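Local coordinates for ketol-acid reductoisomerase (NAD(+)) (uncultured archaeon GZfos26G2, PDB 4XDY), which catalyses the magnesium-dependent methyl migration and NADH-dependent reduction that turn 2-acetolactate into 2,3-dihydroxyisovalerate in branched-chain amino acid biosynthesis, at residues E191-L196 / R285-E290; H112-C117 / E290-W295; P86-P91 / D297-G302. All coordinates share one frame; numbering follows the deposited sequence.

In the fold
Three contacts follow one another along the final part of the chain and pair it with progressively earlier segments: 285-290 with 191-196, 290-295 with 112-117, and 297-302 with 86-91. Contact 1 stays within the all-helical C-terminal domain, whereas contacts 2 and 3 join that domain, through helix 290-300, to helix 114-117 and to the loop leading into helix 90-98 of the Rossmann domain. Centres lie about 7 Å apart for contacts 1 and 2, about 10 Å for 2 and 3, and about 17 Å for 1 and 3. The series illustrates how contacts between domains gather round one active site: magnesium ions, predicted active-site histidine and dinucleotide lie close together; the second subunit touches all three.

Contact 1. Residues E191-L196 / R285-E290; sequences ETYEDL and RVENGE. With MG (magnesium ion), chain D; MG (magnesium ion), chain C; HIO (N-hydroxy-N-isopropyloxamic acid), chain H.
Tyr193 lays one face of its ring on both the backbone CA and the side-chain CG of Glu287, in the last turn of helix 273-287. Glu287 CA stands 3.9 Å from the ring centroid and only 14° off the ring normal, a CH-pi contact; Glu287 CG lies 3.8 Å from Tyr193 CD2. The two side chains cross at about a right angle, and beyond CG the extended glutamate leads away from the ring to Tyr223 OH of the second subunit. Tyr193 CG lies anti to the carbonyl carbon (chi1 -53°), which directs the ring over Glu287. Separately, Val286 CG1 comes to 3.4 Å from the backbone oxygen Tyr193 O. The second methyl of this valine, CG2, meets Leu196 CB at 3.9 Å. No direct hydrogen bond spans the two segments, but a water donates to Glu287 O at 2.8 Å and makes a weak link to Tyr193 OH. With the ring cut back to an alanine here, the end of helix 273-287 is likely to lose its aromatic cover, and the water one of its partners. Asp195 bridges both magnesium ions, with OD1 on one at 2.0 Å and OD2 on the other at 2.1 Å, while HIO O2 binds both metals as well. Lys135 hydrogen-bonds Asp195 OD1 and forms salt bridges to Glu191 and Glu194, so it probably offsets some of the gathered negative charge. Helix 188-203 touches helix 273-287, helix 114-117, and strands 128-134 and 153-157, and the second subunit also packs against it.

Contact 2. Residues H112-C117 / E290-W295; sequences HGFNIC and EFANEW. With NAI (1,4-dihydronicotinamide adenine dinucleotide), chain E.
Next to the active-site cleft, Phe114, two residues after His112, the predicted active-site residue, reaches from helix 114-117 to Ala292 and Trp295 on helix 290-300. His112 CB lies 3.4 Å from NAI O2D, and its ND1 is hydrogen-bonded to Glu191. Phe114 CG is anti to the backbone N (chi1 -174°), which carries the ring out toward the C-terminal domain. Its far corner does the touching: CZ lies 3.7 Å from Ala292 CB and 3.9 Å from Trp295 CD1. With Trp295 the ring forms an offset edge-to-face pair, the indole edge directed toward the phenyl face and the planes 78° apart. The indole is stacked in turn with Tyr261 of the second subunit, and Phe118 meets Phe114 edge-to-face. Since no hydrogen bond crosses between the segments, the buried join of the two domains rests here on apolar contact and an edge-to-face aromatic pair.

Contact 3. Residues P86-P91 / D297-G302; sequences PDEVQP and DEYKRG. With NAI (1,4-dihydronicotinamide adenine dinucleotide), chain E.
Glu88 and Val89 meet Tyr299 from a cofactor-binding loop of the Rossmann fold, the link from strand 80-83 to helix 90-98. Early in this loop, the ring of Pro86 lies alongside the dinucleotide, CD being 3.2 Å from NAI O5B. Asp87 then grips the nicotinamide ribose with both carboxylate oxygens: NAI O3D donates to OD1 at 2.6 Å and NAI O2D donates to OD2 at 2.7 Å. Thr258 of the second subunit also hydrogen-bonds OD2. Glu88 turns the other way and covers one face of the Tyr299 ring with backbone and side chain: its O lies 3.5 Å from Tyr299 CE2, and its CB makes a CH-pi contact, 4.0 Å from the centroid and 24° off the normal. A bend in its chain (chi2 -83°) leads the carboxylate away from the ring to Asn257 of the second subunit. Val89 CG1 lies 3.6 Å from Tyr299 OH and equally far from N6A of NAI, so one methyl touches both the adenine amino group and the tyrosine hydroxyl. Gln90, in helix 90-98, accepts from Asn115 ND2 through OE1. Across the contact, the helix bearing Tyr299 ends in a Schellman motif, in which Gly302 N donates to Tyr299 O at 3.0 Å.

Contact 1. Residues E191-L196 / R285-E290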
loop_
_atom_site.group_PDB
_atom_site.type_symbol
_atom_site.label_atom_id
_atom_site.label_comp_id
_atom_site.label_asym_id
_atom_site.label_seq_id
_atom_site.Cartn_x
_atom_site.Cartn_y
_atom_site.Cartn_z
ATOM N N GLU A 191 -6.511 -13.515 -18.275
ATOM C CA GLU A 191 -6.287 -12.129 -17.881
ATOM C C GLU A 191 -7.557 -11.451 -17.464
ATOM O O GLU A 191 -7.591 -10.829 -16.403
ATOM C CB GLU A 191 -5.641 -11.295 -18.965
ATOM C CG GLU A 191 -5.117 -9.961 -18.418
ATOM C CD GLU A 191 -6.140 -8.797 -18.353
ATOM O OE1 GLU A 191 -7.181 -8.864 -19.020
ATOM O OE2 GLU A 191 -5.794 -7.882 -17.600
ATOM N N THR A 192 -8.633 -11.652 -18.227
ATOM C CA THR A 192 -9.829 -10.920 -18.005
ATOM C C THR A 192 -10.357 -11.266 -16.623
ATOM O O THR A 192 -10.729 -10.407 -15.816
ATOM C CB THR A 192 -10.889 -11.269 -19.047
ATOM O OG1 THR A 192 -10.402 -10.903 -20.372
ATOM C CG2 THR A 192 -12.154 -10.514 -18.738
ATOM N N TYR A 193 -10.384 -12.566 -16.328
ATOM C CA TYR A 193 -10.994 -12.987 -15.079
ATOM C C TYR A 193 -10.188 -12.655 -13.868
ATOM O O TYR A 193 -10.750 -12.158 -12.857
ATOM C CB TYR A 193 -11.271 -14.505 -15.110
ATOM C CG TYR A 193 -12.068 -15.014 -16.283
ATOM C CD1 TYR A 193 -13.073 -14.269 -16.876
ATOM C CD2 TYR A 193 -11.840 -16.307 -16.762
ATOM C CE1 TYR A 193 -13.806 -14.747 -17.965
ATOM C CE2 TYR A 193 -12.573 -16.806 -17.845
ATOM C CZ TYR A 193 -13.574 -16.059 -18.430
ATOM O OH TYR A 193 -14.301 -16.530 -19.484
ATOM N N GLU A 194 -8.894 -12.852 -13.927
ATOM C CA GLU A 194 -8.022 -12.580 -12.758
ATOM C C GLU A 194 -8.024 -11.076 -12.480
ATOM O O GLU A 194 -8.007 -10.650 -11.338
ATOM C CB GLU A 194 -6.620 -13.125 -12.939
ATOM C CG GLU A 194 -5.770 -12.488 -14.012
ATOM C CD GLU A 194 -5.152 -11.181 -13.612
ATOM O OE1 GLU A 194 -4.751 -10.422 -14.537
ATOM O OE2 GLU A 194 -4.942 -10.937 -12.360
ATOM N N ASP A 195 -8.028 -10.309 -13.563
ATOM C CA ASP A 195 -7.942 -8.825 -13.476
ATOM C C ASP A 195 -9.200 -8.258 -12.808
ATOM O O ASP A 195 -9.113 -7.464 -11.895
ATOM C CB ASP A 195 -7.763 -8.227 -14.853
ATOM C CG ASP A 195 -7.496 -6.727 -14.782
ATOM O OD1 ASP A 195 -6.355 -6.366 -14.432
ATOM O OD2 ASP A 195 -8.486 -5.981 -14.979
ATOM N N LEU A 196 -10.329 -8.671 -13.312
ATOM C CA LEU A 196 -11.620 -8.276 -12.764
ATOM C C LEU A 196 -11.728 -8.690 -11.307
ATOM O O LEU A 196 -12.046 -7.873 -10.447
ATOM C CB LEU A 196 -12.726 -8.843 -13.577
ATOM C CG LEU A 196 -12.972 -8.265 -14.977
ATOM C CD1 LEU A 196 -14.096 -9.012 -15.640
ATOM C CD2 LEU A 196 -13.351 -6.784 -14.982
ATOM N N ARG A 285 -18.930 -15.023 -10.780
ATOM C CA ARG A 285 -19.662 -14.073 -11.601
ATOM C C ARG A 285 -18.802 -13.383 -12.613
ATOM O O ARG A 285 -19.275 -12.925 -13.621
ATOM C CB ARG A 285 -20.414 -13.067 -10.743
ATOM C CG ARG A 285 -21.429 -13.725 -9.784
ATOM C CD ARG A 285 -22.140 -12.648 -8.958
ATOM N NE ARG A 285 -23.284 -12.209 -9.749
ATOM C CZ ARG A 285 -23.400 -11.086 -10.441
ATOM N NH1 ARG A 285 -22.475 -10.115 -10.435
ATOM N NH2 ARG A 285 -24.528 -10.934 -11.123
ATOM N N VAL A 286 -17.511 -13.281 -12.334
ATOM C CA VAL A 286 -16.605 -12.782 -13.328
ATOM C C VAL A 286 -16.429 -13.830 -14.480
ATOM O O VAL A 286 -16.430 -13.441 -15.659
ATOM C CB VAL A 286 -15.268 -12.504 -12.630
ATOM C CG1 VAL A 286 -14.087 -12.583 -13.536
ATOM C CG2 VAL A 286 -15.337 -11.154 -11.941
ATOM N N GLU A 287 -16.186 -15.092 -14.094
ATOM C CA GLU A 287 -15.874 -16.158 -15.067
ATOM C C GLU A 287 -17.114 -16.465 -15.952
ATOM O O GLU A 287 -16.916 -16.922 -17.089
ATOM C CB GLU A 287 -15.384 -17.385 -14.358
ATOM C CG GLU A 287 -13.983 -17.170 -13.759
ATOM C CD GLU A 287 -13.442 -18.380 -12.987
ATOM O OE1 GLU A 287 -14.260 -19.148 -12.527
ATOM O OE2 GLU A 287 -12.218 -18.581 -12.834
ATOM N N ASN A 288 -18.332 -16.270 -15.449
ATOM C CA ASN A 288 -19.539 -16.786 -16.175
ATOM C C ASN A 288 -20.307 -15.720 -16.946
ATOM O O ASN A 288 -21.326 -15.995 -17.546
ATOM C CB ASN A 288 -20.443 -17.560 -15.212
ATOM C CG ASN A 288 -21.210 -16.649 -14.267
ATOM O OD1 ASN A 288 -21.230 -15.399 -14.363
ATOM N ND2 ASN A 288 -21.892 -17.300 -13.346
ATOM N N GLY A 289 -19.765 -14.507 -17.009
ATOM C CA GLY A 289 -20.326 -13.458 -17.791
ATOM C C GLY A 289 -21.398 -12.598 -17.060
ATOM O O GLY A 289 -21.742 -11.568 -17.562
ATOM N N GLU A 290 -21.730 -12.887 -15.807
ATOM C CA GLU A 290 -22.728 -12.089 -15.059
ATOM C C GLU A 290 -22.242 -10.684 -14.809
ATOM O O GLU A 290 -22.934 -9.718 -15.112
ATOM C CB GLU A 290 -23.136 -12.736 -13.706
ATOM C CG GLU A 290 -24.037 -13.979 -13.830
ATOM C CD GLU A 290 -24.375 -14.547 -12.440
ATOM O OE1 GLU A 290 -24.751 -13.768 -11.536
ATOM O OE2 GLU A 290 -24.170 -15.742 -12.204
HETATM MG MG MG D . -5.633 -4.844 -13.337
HETATM MG MG MG C . -8.828 -3.951 -14.818
HETATM C C1 HIO H . -7.946 -1.382 -13.996
HETATM O O11 HIO H . -8.898 -1.911 -14.629
HETATM O O12 HIO H . -7.710 -0.145 -13.804
HETATM C C2 HIO H . -6.955 -2.452 -13.534
HETATM O O2 HIO H . -7.029 -3.584 -14.079
HETATM N N3 HIO H . -6.124 -2.284 -12.522
HETATM O O3 HIO H . -4.991 -3.197 -12.376
HETATM C C4 HIO H . -6.221 -1.209 -11.582
HETATM C C41 HIO H . -6.155 -1.792 -10.165
HETATM C C42 HIO H . -5.081 -0.254 -11.915
HETATM O O HOH W 1 -15.542 -19.267 -17.797
HETATM O O HOH W 2 -6.894 -5.498 -11.774
HETATM O O HOH W 3 -10.785 -4.112 -15.494
HETATM O O HOH W 4 -8.106 -3.742 -16.846
HETATM O O HOH W 5 -4.432 -4.608 -15.158
HETATM O O HOH W 6 -4.060 -6.138 -12.555
#

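Contact 2. Residues H112-C117 / E290-W295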
loop_
_atom_site.group_PDB
_atom_site.type_symbol
_atom_site.label_atom_id
_atom_site.label_comp_id
_atom_site.label_asym_id
_atom_site.label_seq_id
_atom_site.Cartn_x
_atom_site.Cartn_y
_atom_site.Cartn_z
ATOM N N HIS A 112 -6.467 -5.100 -21.714
ATOM C CA HIS A 112 -7.363 -5.865 -20.854
ATOM C C HIS A 112 -8.160 -6.713 -21.821
ATOM O O HIS A 112 -8.634 -6.177 -22.873
ATOM C CB HIS A 112 -8.299 -4.901 -20.119
ATOM C CG HIS A 112 -9.253 -5.554 -19.171
ATOM N ND1 HIS A 112 -8.978 -6.709 -18.419
ATOM C CD2 HIS A 112 -10.523 -5.183 -18.845
ATOM C CE1 HIS A 112 -10.025 -6.949 -17.624
ATOM N NE2 HIS A 112 -10.963 -6.031 -17.865
ATOM N N GLY A 113 -8.381 -7.967 -21.429
ATOM C CA GLY A 113 -9.112 -8.929 -22.284
ATOM C C GLY A 113 -10.623 -8.838 -22.426
ATOM O O GLY A 113 -11.211 -9.603 -23.228
ATOM N N PHE A 114 -11.238 -7.908 -21.632
ATOM C CA PHE A 114 -12.713 -7.864 -21.430
ATOM C C PHE A 114 -13.446 -7.983 -22.781
ATOM O O PHE A 114 -14.263 -8.899 -22.985
ATOM C CB PHE A 114 -13.099 -6.577 -20.684
ATOM C CG PHE A 114 -14.527 -6.469 -20.299
ATOM C CD1 PHE A 114 -15.503 -6.011 -21.201
ATOM C CD2 PHE A 114 -14.948 -6.786 -19.008
ATOM C CE1 PHE A 114 -16.834 -5.902 -20.833
ATOM C CE2 PHE A 114 -16.294 -6.673 -18.647
ATOM C CZ PHE A 114 -17.220 -6.230 -19.559
ATOM N N ASN A 115 -13.156 -7.051 -23.695
ATOM C CA ASN A 115 -13.997 -6.957 -24.904
ATOM C C ASN A 115 -13.855 -8.116 -25.842
ATOM O O ASN A 115 -14.847 -8.531 -26.501
ATOM C CB ASN A 115 -13.813 -5.627 -25.576
ATOM C CG ASN A 115 -14.575 -4.498 -24.841
ATOM O OD1 ASN A 115 -15.740 -4.693 -24.464
ATOM N ND2 ASN A 115 -13.944 -3.408 -24.589
ATOM N N ILE A 116 -12.645 -8.639 -25.921
ATOM C CA ILE A 116 -12.416 -9.866 -26.727
ATOM C C ILE A 116 -12.981 -11.103 -26.031
ATOM O O ILE A 116 -13.735 -11.890 -26.612
ATOM C CB ILE A 116 -10.914 -10.049 -27.081
ATOM C CG1 ILE A 116 -10.437 -8.986 -28.073
ATOM C CG2 ILE A 116 -10.639 -11.482 -27.491
ATOM C CD1 ILE A 116 -11.104 -9.125 -29.439
ATOM N N CYS A 117 -12.685 -11.230 -24.734
ATOM C CA CYS A 117 -13.172 -12.355 -23.939
ATOM C C CYS A 117 -14.698 -12.502 -23.971
ATOM O O CYS A 117 -15.216 -13.619 -24.148
ATOM C CB CYS A 117 -12.743 -12.142 -22.466
ATOM S SG CYS A 117 -13.332 -13.411 -21.324
ATOM N N GLU A 290 -21.730 -12.887 -15.807
ATOM C CA GLU A 290 -22.728 -12.089 -15.059
ATOM C C GLU A 290 -22.242 -10.684 -14.809
ATOM O O GLU A 290 -22.934 -9.718 -15.112
ATOM C CB GLU A 290 -23.136 -12.736 -13.706
ATOM C CG GLU A 290 -24.037 -13.979 -13.830
ATOM C CD GLU A 290 -24.375 -14.547 -12.440
ATOM O OE1 GLU A 290 -24.751 -13.768 -11.536
ATOM O OE2 GLU A 290 -24.170 -15.742 -12.204
ATOM N N PHE A 291 -21.024 -10.548 -14.234
ATOM C CA PHE A 291 -20.505 -9.261 -14.018
ATOM C C PHE A 291 -20.416 -8.462 -15.305
ATOM O O PHE A 291 -20.741 -7.221 -15.378
ATOM C CB PHE A 291 -19.144 -9.325 -13.317
ATOM C CG PHE A 291 -18.545 -7.960 -13.176
ATOM C CD1 PHE A 291 -18.931 -7.126 -12.159
ATOM C CD2 PHE A 291 -17.715 -7.449 -14.145
ATOM C CE1 PHE A 291 -18.479 -5.803 -12.091
ATOM C CE2 PHE A 291 -17.229 -6.160 -14.066
ATOM C CZ PHE A 291 -17.612 -5.322 -13.035
ATOM N N ALA A 292 -19.918 -9.130 -16.369
ATOM C CA ALA A 292 -19.663 -8.411 -17.611
ATOM C C ALA A 292 -21.019 -7.831 -18.111
ATOM O O ALA A 292 -21.097 -6.660 -18.486
ATOM C CB ALA A 292 -19.056 -9.314 -18.658
ATOM N N ASN A 293 -22.069 -8.655 -18.019
ATOM C CA ASN A 293 -23.425 -8.188 -18.478
ATOM C C ASN A 293 -23.909 -7.046 -17.623
ATOM O O ASN A 293 -24.461 -6.071 -18.128
ATOM C CB ASN A 293 -24.420 -9.290 -18.395
ATOM C CG ASN A 293 -24.330 -10.233 -19.556
ATOM O OD1 ASN A 293 -23.714 -9.945 -20.585
ATOM N ND2 ASN A 293 -24.876 -11.399 -19.364
ATOM N N GLU A 294 -23.654 -7.100 -16.312
ATOM C CA GLU A 294 -24.024 -5.970 -15.444
ATOM C C GLU A 294 -23.302 -4.705 -15.770
ATOM O O GLU A 294 -23.884 -3.616 -15.747
ATOM C CB GLU A 294 -23.778 -6.261 -13.925
ATOM C CG GLU A 294 -24.610 -7.411 -13.464
ATOM C CD GLU A 294 -24.197 -7.888 -12.082
ATOM O OE1 GLU A 294 -23.210 -7.400 -11.478
ATOM O OE2 GLU A 294 -24.889 -8.812 -11.619
ATOM N N TRP A 295 -22.008 -4.779 -16.066
ATOM C CA TRP A 295 -21.297 -3.573 -16.407
ATOM C C TRP A 295 -21.705 -2.994 -17.777
ATOM O O TRP A 295 -21.858 -1.808 -17.917
ATOM C CB TRP A 295 -19.764 -3.798 -16.299
ATOM C CG TRP A 295 -18.813 -2.709 -16.776
ATOM C CD1 TRP A 295 -17.692 -2.903 -17.573
ATOM C CD2 TRP A 295 -18.875 -1.299 -16.548
ATOM N NE1 TRP A 295 -17.076 -1.738 -17.812
ATOM C CE2 TRP A 295 -17.761 -0.727 -17.160
ATOM C CE3 TRP A 295 -19.713 -0.469 -15.781
ATOM C CZ2 TRP A 295 -17.520 0.658 -17.109
ATOM C CZ3 TRP A 295 -19.488 0.893 -15.776
ATOM C CH2 TRP A 295 -18.375 1.447 -16.357
HETATM P PA NAI E . -9.288 6.148 -19.874
HETATM O O1A NAI E . -10.621 6.043 -19.117
HETATM O O2A NAI E . -8.154 6.849 -19.265
HETATM O O5B NAI E . -9.688 6.624 -21.361
HETATM C C5B NAI E . -8.643 6.942 -22.325
HETATM C C4B NAI E . -9.079 8.209 -23.122
HETATM O O4B NAI E . -10.208 7.800 -23.886
HETATM C C3B NAI E . -9.565 9.449 -22.326
HETATM O O3B NAI E . -8.410 10.115 -21.813
HETATM C C2B NAI E . -10.372 10.198 -23.365
HETATM O O2B NAI E . -9.491 11.067 -24.079
HETATM C C1B NAI E . -10.860 9.038 -24.270
HETATM N N9A NAI E . -12.295 8.842 -24.142
HETATM C C8A NAI E . -12.960 8.779 -22.912
HETATM N N7A NAI E . -14.256 8.601 -23.132
HETATM C C5A NAI E . -14.429 8.585 -24.480
HETATM C C6A NAI E . -15.571 8.473 -25.367
HETATM N N6A NAI E . -16.820 8.347 -24.897
HETATM N N1A NAI E . -15.383 8.445 -26.713
HETATM C C2A NAI E . -14.146 8.594 -27.233
HETATM N N3A NAI E . -13.043 8.704 -26.514
HETATM C C4A NAI E . -13.128 8.723 -25.133
HETATM O O3 NAI E . -8.829 4.558 -20.217
HETATM P PN NAI E . -7.829 3.677 -19.222
HETATM O O1N NAI E . -8.375 3.669 -17.808
HETATM O O2N NAI E . -6.470 4.183 -19.468
HETATM O O5D NAI E . -8.205 2.262 -19.822
HETATM C C5D NAI E . -7.631 1.869 -21.114
HETATM C C4D NAI E . -7.574 0.305 -21.254
HETATM O O4D NAI E . -6.529 -0.071 -20.334
HETATM C C3D NAI E . -8.803 -0.453 -20.790
HETATM O O3D NAI E . -8.974 -1.637 -21.578
HETATM C C2D NAI E . -8.525 -0.846 -19.320
HETATM O O2D NAI E . -9.252 -1.960 -18.808
HETATM C C1D NAI E . -7.034 -1.099 -19.399
HETATM N N1N NAI E . -6.225 -0.992 -18.180
HETATM C C2N NAI E . -6.265 0.163 -17.482
HETATM C C3N NAI E . -5.519 0.326 -16.368
HETATM C C7N NAI E . -5.507 1.599 -15.714
HETATM O O7N NAI E . -6.392 2.506 -15.782
HETATM N N7N NAI E . -4.345 1.893 -15.186
HETATM C C4N NAI E . -4.660 -0.763 -15.953
HETATM C C5N NAI E . -4.502 -1.860 -16.859
HETATM C C6N NAI E . -5.328 -1.943 -17.934
#

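Contact 3. Residues P86-P91 / D297-G302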
loop_
_atom_site.group_PDB
_atom_site.type_symbol
_atom_site.label_atom_id
_atom_site.label_comp_id
_atom_site.label_asym_id
_atom_site.label_seq_id
_atom_site.Cartn_x
_atom_site.Cartn_y
_atom_site.Cartn_z
ATOM N N PRO A 86 -11.545 3.593 -22.766
ATOM C CA PRO A 86 -12.346 2.887 -21.733
ATOM C C PRO A 86 -13.000 1.659 -22.281
ATOM O O PRO A 86 -13.532 1.661 -23.398
ATOM C CB PRO A 86 -13.386 3.965 -21.291
ATOM C CG PRO A 86 -12.739 5.283 -21.609
ATOM C CD PRO A 86 -11.960 4.986 -22.922
ATOM N N ASP A 87 -12.999 0.562 -21.532
ATOM C CA ASP A 87 -13.573 -0.698 -22.017
ATOM C C ASP A 87 -14.985 -0.530 -22.556
ATOM O O ASP A 87 -15.361 -1.120 -23.566
ATOM C CB ASP A 87 -13.565 -1.822 -20.981
ATOM C CG ASP A 87 -12.168 -2.108 -20.476
ATOM O OD1 ASP A 87 -11.340 -2.639 -21.297
ATOM O OD2 ASP A 87 -11.841 -1.728 -19.324
ATOM N N GLU A 88 -15.780 0.282 -21.865
ATOM C CA GLU A 88 -17.227 0.362 -22.165
ATOM C C GLU A 88 -17.524 1.056 -23.491
ATOM O O GLU A 88 -18.553 0.760 -24.082
ATOM C CB GLU A 88 -17.992 1.068 -20.977
ATOM C CG GLU A 88 -17.592 2.537 -20.686
ATOM C CD GLU A 88 -16.387 2.812 -19.844
ATOM O OE1 GLU A 88 -15.572 1.886 -19.643
ATOM O OE2 GLU A 88 -16.185 3.969 -19.402
ATOM N N VAL A 89 -16.580 1.863 -23.978
ATOM C CA VAL A 89 -16.768 2.571 -25.249
ATOM C C VAL A 89 -16.040 1.900 -26.422
ATOM O O VAL A 89 -16.331 2.208 -27.586
ATOM C CB VAL A 89 -16.395 4.052 -25.238
ATOM C CG1 VAL A 89 -17.318 4.799 -24.236
ATOM C CG2 VAL A 89 -14.953 4.314 -24.943
ATOM N N GLN A 90 -15.163 0.931 -26.121
ATOM C CA GLN A 90 -14.407 0.310 -27.245
ATOM C C GLN A 90 -15.289 -0.284 -28.303
ATOM O O GLN A 90 -14.952 -0.130 -29.485
ATOM C CB GLN A 90 -13.450 -0.709 -26.728
ATOM C CG GLN A 90 -12.371 -0.168 -25.837
ATOM C CD GLN A 90 -11.399 -1.259 -25.368
ATOM O OE1 GLN A 90 -11.497 -2.421 -25.770
ATOM N NE2 GLN A 90 -10.510 -0.883 -24.409
ATOM N N PRO A 91 -16.365 -1.016 -27.977
ATOM C CA PRO A 91 -17.072 -1.697 -29.068
ATOM C C PRO A 91 -17.596 -0.730 -30.156
ATOM O O PRO A 91 -17.334 -0.970 -31.388
ATOM C CB PRO A 91 -18.193 -2.460 -28.367
ATOM C CG PRO A 91 -17.648 -2.688 -26.964
ATOM C CD PRO A 91 -16.914 -1.429 -26.670
ATOM N N ASP A 297 -24.709 -3.362 -18.984
ATOM C CA ASP A 297 -26.060 -2.766 -18.758
ATOM C C ASP A 297 -25.942 -1.469 -18.018
ATOM O O ASP A 297 -26.628 -0.440 -18.304
ATOM C CB ASP A 297 -26.962 -3.804 -18.058
ATOM C CG ASP A 297 -27.448 -4.958 -19.045
ATOM O OD1 ASP A 297 -27.338 -4.797 -20.318
ATOM O OD2 ASP A 297 -27.970 -6.024 -18.523
ATOM N N GLU A 298 -24.972 -1.404 -17.062
ATOM C CA GLU A 298 -24.787 -0.128 -16.377
ATOM C C GLU A 298 -24.395 1.035 -17.278
ATOM O O GLU A 298 -24.837 2.172 -17.190
ATOM C CB GLU A 298 -23.740 -0.339 -15.255
ATOM C CG GLU A 298 -23.298 0.917 -14.547
ATOM C CD GLU A 298 -24.369 1.454 -13.582
ATOM O OE1 GLU A 298 -25.278 0.666 -13.270
ATOM O OE2 GLU A 298 -24.122 2.606 -13.192
ATOM N N TYR A 299 -23.445 0.753 -18.161
ATOM C CA TYR A 299 -23.026 1.734 -19.138
ATOM C C TYR A 299 -24.182 2.162 -20.049
ATOM O O TYR A 299 -24.326 3.338 -20.301
ATOM C CB TYR A 299 -21.852 1.149 -19.985
ATOM C CG TYR A 299 -21.571 2.041 -21.210
ATOM C CD1 TYR A 299 -21.051 3.281 -21.037
ATOM C CD2 TYR A 299 -21.827 1.575 -22.505
ATOM C CE1 TYR A 299 -20.810 4.119 -22.135
ATOM C CE2 TYR A 299 -21.610 2.384 -23.593
ATOM C CZ TYR A 299 -21.092 3.641 -23.392
ATOM O OH TYR A 299 -20.843 4.431 -24.478
ATOM N N LYS A 300 -24.903 1.197 -20.564
ATOM C CA LYS A 300 -26.099 1.460 -21.484
ATOM C C LYS A 300 -27.126 2.336 -20.835
ATOM O O LYS A 300 -27.726 3.159 -21.503
ATOM C CB LYS A 300 -26.754 0.148 -21.863
ATOM C CG LYS A 300 -25.931 -0.558 -22.909
ATOM C CD LYS A 300 -26.645 -1.825 -23.388
ATOM C CE LYS A 300 -25.965 -2.311 -24.666
ATOM N NZ LYS A 300 -26.054 -3.787 -24.829
ATOM N N ARG A 301 -27.278 2.206 -19.512
ATOM C CA ARG A 301 -28.157 3.027 -18.688
ATOM C C ARG A 301 -27.640 4.401 -18.314
ATOM O O ARG A 301 -28.364 5.145 -17.696
ATOM C CB ARG A 301 -28.368 2.183 -17.372
ATOM C CG ARG A 301 -29.535 2.452 -16.545
ATOM C CD ARG A 301 -29.516 1.467 -15.406
ATOM N NE ARG A 301 -30.129 0.269 -15.808
ATOM C CZ ARG A 301 -31.395 -0.086 -15.483
ATOM N NH1 ARG A 301 -32.190 0.664 -14.724
ATOM N NH2 ARG A 301 -31.863 -1.240 -15.930
ATOM N N GLY A 302 -26.411 4.817 -18.700
ATOM C CA GLY A 302 -25.839 6.104 -18.330
ATOM C C GLY A 302 -25.091 6.147 -16.994
ATOM O O GLY A 302 -25.005 7.185 -16.304
HETATM P PA NAI E . -9.288 6.148 -19.874
HETATM O O1A NAI E . -10.621 6.043 -19.117
HETATM O O2A NAI E . -8.154 6.849 -19.265
HETATM O O5B NAI E . -9.688 6.624 -21.361
HETATM C C5B NAI E . -8.643 6.942 -22.325
HETATM C C4B NAI E . -9.079 8.209 -23.122
HETATM O O4B NAI E . -10.208 7.800 -23.886
HETATM C C3B NAI E . -9.565 9.449 -22.326
HETATM O O3B NAI E . -8.410 10.115 -21.813
HETATM C C2B NAI E . -10.372 10.198 -23.365
HETATM O O2B NAI E . -9.491 11.067 -24.079
HETATM C C1B NAI E . -10.860 9.038 -24.270
HETATM N N9A NAI E . -12.295 8.842 -24.142
HETATM C C8A NAI E . -12.960 8.779 -22.912
HETATM N N7A NAI E . -14.256 8.601 -23.132
HETATM C C5A NAI E . -14.429 8.585 -24.480
HETATM C C6A NAI E . -15.571 8.473 -25.367
HETATM N N6A NAI E . -16.820 8.347 -24.897
HETATM N N1A NAI E . -15.383 8.445 -26.713
HETATM C C2A NAI E . -14.146 8.594 -27.233
HETATM N N3A NAI E . -13.043 8.704 -26.514
HETATM C C4A NAI E . -13.128 8.723 -25.133
HETATM O O3 NAI E . -8.829 4.558 -20.217
HETATM P PN NAI E . -7.829 3.677 -19.222
HETATM O O1N NAI E . -8.375 3.669 -17.808
HETATM O O2N NAI E . -6.470 4.183 -19.468
HETATM O O5D NAI E . -8.205 2.262 -19.822
HETATM C C5D NAI E . -7.631 1.869 -21.114
HETATM C C4D NAI E . -7.574 0.305 -21.254
HETATM O O4D NAI E . -6.529 -0.071 -20.334
HETATM C C3D NAI E . -8.803 -0.453 -20.790
HETATM O O3D NAI E . -8.974 -1.637 -21.578
HETATM C C2D NAI E . -8.525 -0.846 -19.320
HETATM O O2D NAI E . -9.252 -1.960 -18.808
HETATM C C1D NAI E . -7.034 -1.099 -19.399
HETATM N N1N NAI E . -6.225 -0.992 -18.180
HETATM C C2N NAI E . -6.265 0.163 -17.482
HETATM C C3N NAI E . -5.519 0.326 -16.368
HETATM C C7N NAI E . -5.507 1.599 -15.714
HETATM O O7N NAI E . -6.392 2.506 -15.782
HETATM N N7N NAI E . -4.345 1.893 -15.186
HETATM C C4N NAI E . -4.660 -0.763 -15.953
HETATM C C5N NAI E . -4.502 -1.860 -16.859
HETATM C C6N NAI E . -5.328 -1.943 -17.934
#